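Local coordinates for protein ricin B-related lectin (Polyporus squamosus, PDB 3PHZ) that binds sialylated galactose-containing glycans through a ricin-type beta-trefoil lectin domain and carries calcium ions in a second, C-terminal domain, at residues N30-V35 with A83-R88. Sequence-based numbering, arbitrary orientation.
Sequences NKSPDV and AIIGYR. With SIA (N-acetyl-alpha-neuraminic acid), chain E; GAL (beta-D-galactopyranose), chain C.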
loop_
_atom_site.group_PDB
_atom_site.type_symbol
_atom_site.label_atom_id
_atom_site.label_comp_id
_atom_site.label_asym_id
_atom_site.label_seq_id
_atom_site.Cartn_x
_atom_site.Cartn_y
_atom_site.Cartn_z
ATOM N N ASN A 30 -4.859 -37.825 -20.831
ATOM C CA ASN A 30 -4.191 -37.589 -19.540
ATOM C C ASN A 30 -5.183 -37.554 -18.345
ATOM O O ASN A 30 -6.339 -37.985 -18.469
ATOM C CB ASN A 30 -3.268 -36.337 -19.596
ATOM C CG ASN A 30 -4.052 -34.988 -19.721
ATOM O OD1 ASN A 30 -5.285 -34.973 -19.929
ATOM N ND2 ASN A 30 -3.320 -33.852 -19.582
ATOM N N LYS A 31 -4.723 -37.038 -17.203
ATOM C CA LYS A 31 -5.481 -37.125 -15.960
ATOM C C LYS A 31 -5.282 -35.915 -15.062
ATOM O O LYS A 31 -4.276 -35.192 -15.155
ATOM C CB LYS A 31 -5.115 -38.404 -15.187
ATOM C CG LYS A 31 -3.650 -38.781 -15.234
ATOM C CD LYS A 31 -3.302 -39.795 -14.166
ATOM C CE LYS A 31 -2.359 -39.135 -13.136
ATOM N NZ LYS A 31 -2.721 -39.440 -11.720
ATOM N N SER A 32 -6.241 -35.723 -14.161
ATOM C CA SER A 32 -6.220 -34.581 -13.244
ATOM C C SER A 32 -5.265 -34.834 -12.085
ATOM O O SER A 32 -4.985 -35.985 -11.771
ATOM C CB SER A 32 -7.629 -34.331 -12.742
ATOM O OG SER A 32 -8.458 -34.008 -13.833
ATOM N N PRO A 33 -4.791 -33.768 -11.407
ATOM C CA PRO A 33 -3.926 -33.994 -10.208
ATOM C C PRO A 33 -4.711 -34.659 -9.085
ATOM O O PRO A 33 -5.874 -34.321 -8.874
ATOM C CB PRO A 33 -3.506 -32.583 -9.775
ATOM C CG PRO A 33 -4.534 -31.630 -10.387
ATOM C CD PRO A 33 -5.071 -32.338 -11.663
ATOM N N ASP A 34 -4.098 -35.601 -8.371
ATOM C CA ASP A 34 -4.780 -36.240 -7.238
ATOM C C ASP A 34 -4.677 -35.405 -5.996
ATOM O O ASP A 34 -3.674 -34.700 -5.794
ATOM C CB ASP A 34 -4.142 -37.573 -6.925
ATOM C CG ASP A 34 -4.354 -38.583 -8.029
ATOM O OD1 ASP A 34 -5.446 -38.613 -8.631
ATOM O OD2 ASP A 34 -3.388 -39.317 -8.287
ATOM N N VAL A 35 -5.692 -35.500 -5.140
ATOM C CA VAL A 35 -5.520 -35.107 -3.741
ATOM C C VAL A 35 -4.588 -36.173 -3.141
ATOM O O VAL A 35 -4.778 -37.399 -3.351
ATOM C CB VAL A 35 -6.887 -35.084 -3.045
ATOM C CG1 VAL A 35 -6.795 -34.842 -1.503
ATOM C CG2 VAL A 35 -7.815 -33.979 -3.758
ATOM N N ALA A 83 -10.346 -42.438 -7.383
ATOM C CA ALA A 83 -9.491 -41.303 -7.034
ATOM C C ALA A 83 -10.263 -40.041 -6.641
ATOM O O ALA A 83 -11.327 -39.726 -7.229
ATOM C CB ALA A 83 -8.554 -40.995 -8.183
ATOM N N ILE A 84 -9.730 -39.328 -5.634
ATOM C CA ILE A 84 -10.201 -37.964 -5.327
ATOM C C ILE A 84 -9.167 -37.094 -6.019
ATOM O O ILE A 84 -7.936 -37.242 -5.777
ATOM C CB ILE A 84 -10.188 -37.649 -3.780
ATOM C CG1 ILE A 84 -10.929 -38.686 -2.923
ATOM C CG2 ILE A 84 -10.711 -36.216 -3.513
ATOM C CD1 ILE A 84 -12.334 -38.871 -3.300
ATOM N N ILE A 85 -9.635 -36.164 -6.840
ATOM C CA ILE A 85 -8.788 -35.306 -7.651
ATOM C C ILE A 85 -9.104 -33.797 -7.419
ATOM O O ILE A 85 -10.097 -33.470 -6.764
ATOM C CB ILE A 85 -8.989 -35.681 -9.192
ATOM C CG1 ILE A 85 -10.448 -35.439 -9.599
ATOM C CG2 ILE A 85 -8.642 -37.176 -9.394
ATOM C CD1 ILE A 85 -10.766 -35.541 -11.120
ATOM N N GLY A 86 -8.275 -32.909 -7.991
ATOM C CA GLY A 86 -8.572 -31.486 -8.051
ATOM C C GLY A 86 -9.095 -31.215 -9.460
ATOM O O GLY A 86 -8.396 -31.472 -10.443
ATOM N N TYR A 87 -10.307 -30.693 -9.572
ATOM C CA TYR A 87 -10.880 -30.472 -10.919
ATOM C C TYR A 87 -11.514 -29.071 -11.078
ATOM O O TYR A 87 -11.984 -28.459 -10.107
ATOM C CB TYR A 87 -11.906 -31.585 -11.177
ATOM C CG TYR A 87 -12.281 -31.830 -12.647
ATOM C CD1 TYR A 87 -11.380 -32.452 -13.523
ATOM C CD2 TYR A 87 -13.490 -31.395 -13.146
ATOM C CE1 TYR A 87 -11.707 -32.685 -14.864
ATOM C CE2 TYR A 87 -13.844 -31.609 -14.493
ATOM C CZ TYR A 87 -12.946 -32.238 -15.339
ATOM O OH TYR A 87 -13.315 -32.468 -16.678
ATOM N N ARG A 88 -11.593 -28.571 -12.313
ATOM C CA ARG A 88 -12.205 -27.271 -12.517
ATOM C C ARG A 88 -13.672 -27.284 -12.023
ATOM O O ARG A 88 -14.314 -28.373 -12.020
ATOM C CB ARG A 88 -12.108 -26.933 -14.020
ATOM C CG ARG A 88 -12.811 -27.918 -14.889
ATOM C CD ARG A 88 -12.829 -27.395 -16.316
ATOM N NE ARG A 88 -13.780 -28.158 -17.105
ATOM C CZ ARG A 88 -13.480 -29.276 -17.755
ATOM N NH1 ARG A 88 -12.233 -29.776 -17.722
ATOM N NH2 ARG A 88 -14.428 -29.893 -18.442
HETATM C C1 SIA E . -9.809 -36.236 -16.031
HETATM C C2 SIA E . -10.611 -37.494 -16.429
HETATM C C3 SIA E . -10.382 -37.870 -17.910
HETATM C C4 SIA E . -9.502 -39.103 -18.193
HETATM C C5 SIA E . -9.017 -39.957 -17.004
HETATM C C6 SIA E . -9.133 -39.237 -15.630
HETATM C C7 SIA E . -8.900 -40.157 -14.416
HETATM C C8 SIA E . -8.944 -39.377 -13.068
HETATM C C9 SIA E . -8.508 -40.227 -11.873
HETATM C C10 SIA E . -7.234 -41.628 -17.460
HETATM C C11 SIA E . -5.785 -41.922 -17.875
HETATM N N5 SIA E . -7.653 -40.357 -17.368
HETATM O O1A SIA E . -9.219 -36.205 -14.922
HETATM O O1B SIA E . -9.762 -35.244 -16.797
HETATM O O4 SIA E . -10.212 -39.978 -19.082
HETATM O O6 SIA E . -10.415 -38.581 -15.481
HETATM O O7 SIA E . -9.924 -41.162 -14.404
HETATM O O8 SIA E . -8.157 -38.166 -13.084
HETATM O O9 SIA E . -7.109 -40.547 -11.948
HETATM O O10 SIA E . -7.997 -42.550 -17.190
HETATM C C1 GAL C . -15.978 -36.310 -15.305
HETATM C C2 GAL C . -16.578 -35.506 -14.147
HETATM C C3 GAL C . -15.622 -34.468 -13.495
HETATM C C4 GAL C . -14.304 -35.139 -13.149
HETATM C C5 GAL C . -13.805 -35.847 -14.408
HETATM C C6 GAL C . -12.542 -36.626 -14.213
HETATM O O2 GAL C . -17.743 -34.832 -14.552
HETATM O O3 GAL C . -16.263 -33.930 -12.337
HETATM O O4 GAL C . -14.443 -36.112 -12.128
HETATM O O5 GAL C . -14.752 -36.812 -14.838
HETATM O O6 GAL C . -12.216 -37.011 -15.549
#
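Ser32 and Tyr87 meet at the rim of one carbohydrate site that holds a sialic acid and a galactose: Ser32 hydrogen-bonds the first, while the Tyr87 ring carries the second on a face and has the sialic acid carboxylate near its edge. The contact illustrates how a loop laid across a strand can build a binding site from both segments. The Ser32 hydroxyl lies in the plane of the Tyr87 ring, at its edge, with OG 3.3 Å from Tyr87 CD1. Because this OG sits anti to the carbonyl carbon and beside the backbone N (chi1 -62°), hydroxyl and amide work together: Ser32 OG donates to SIA O1A at 2.6 Å, and Ser32 N reaches the glycerol oxygen O8 and, more weakly, O1A. Asn30 O accepts the bond from SIA N5 (2.9 Å), so the carboxylate, glycerol tail and N-acetyl group are all bonded from residues 30-32.

Galactose C4 lies 3.6 Å above the Tyr87 ring centre, the sugar-on-aromatic CH-pi packing familiar in lectins; Asp72, Gly75, His76 and Asn94 complete its site. Ile85 CD1 touches both Ser32 CB and galactose C6 at 3.7 Å. Alongside, the backbones are joined by a single beta bridge, Asp34 with Ile85: Gly86 N gives a nearly straight bond to Pro33 O (164°), and Val35 N bonds to Ile84 O. The crossing side chains of Val35 and Ile84 make an apolar methyl contact, CG2 to CG2, at 3.7 Å.

The loop before strand 35-39 thus crosses strand 82-87, which runs between strands 70-73 and 129-133; Val35 and Ile84 both pack on Val130, and Val35 also reaches Leu21 and Leu23 of strand 19-23.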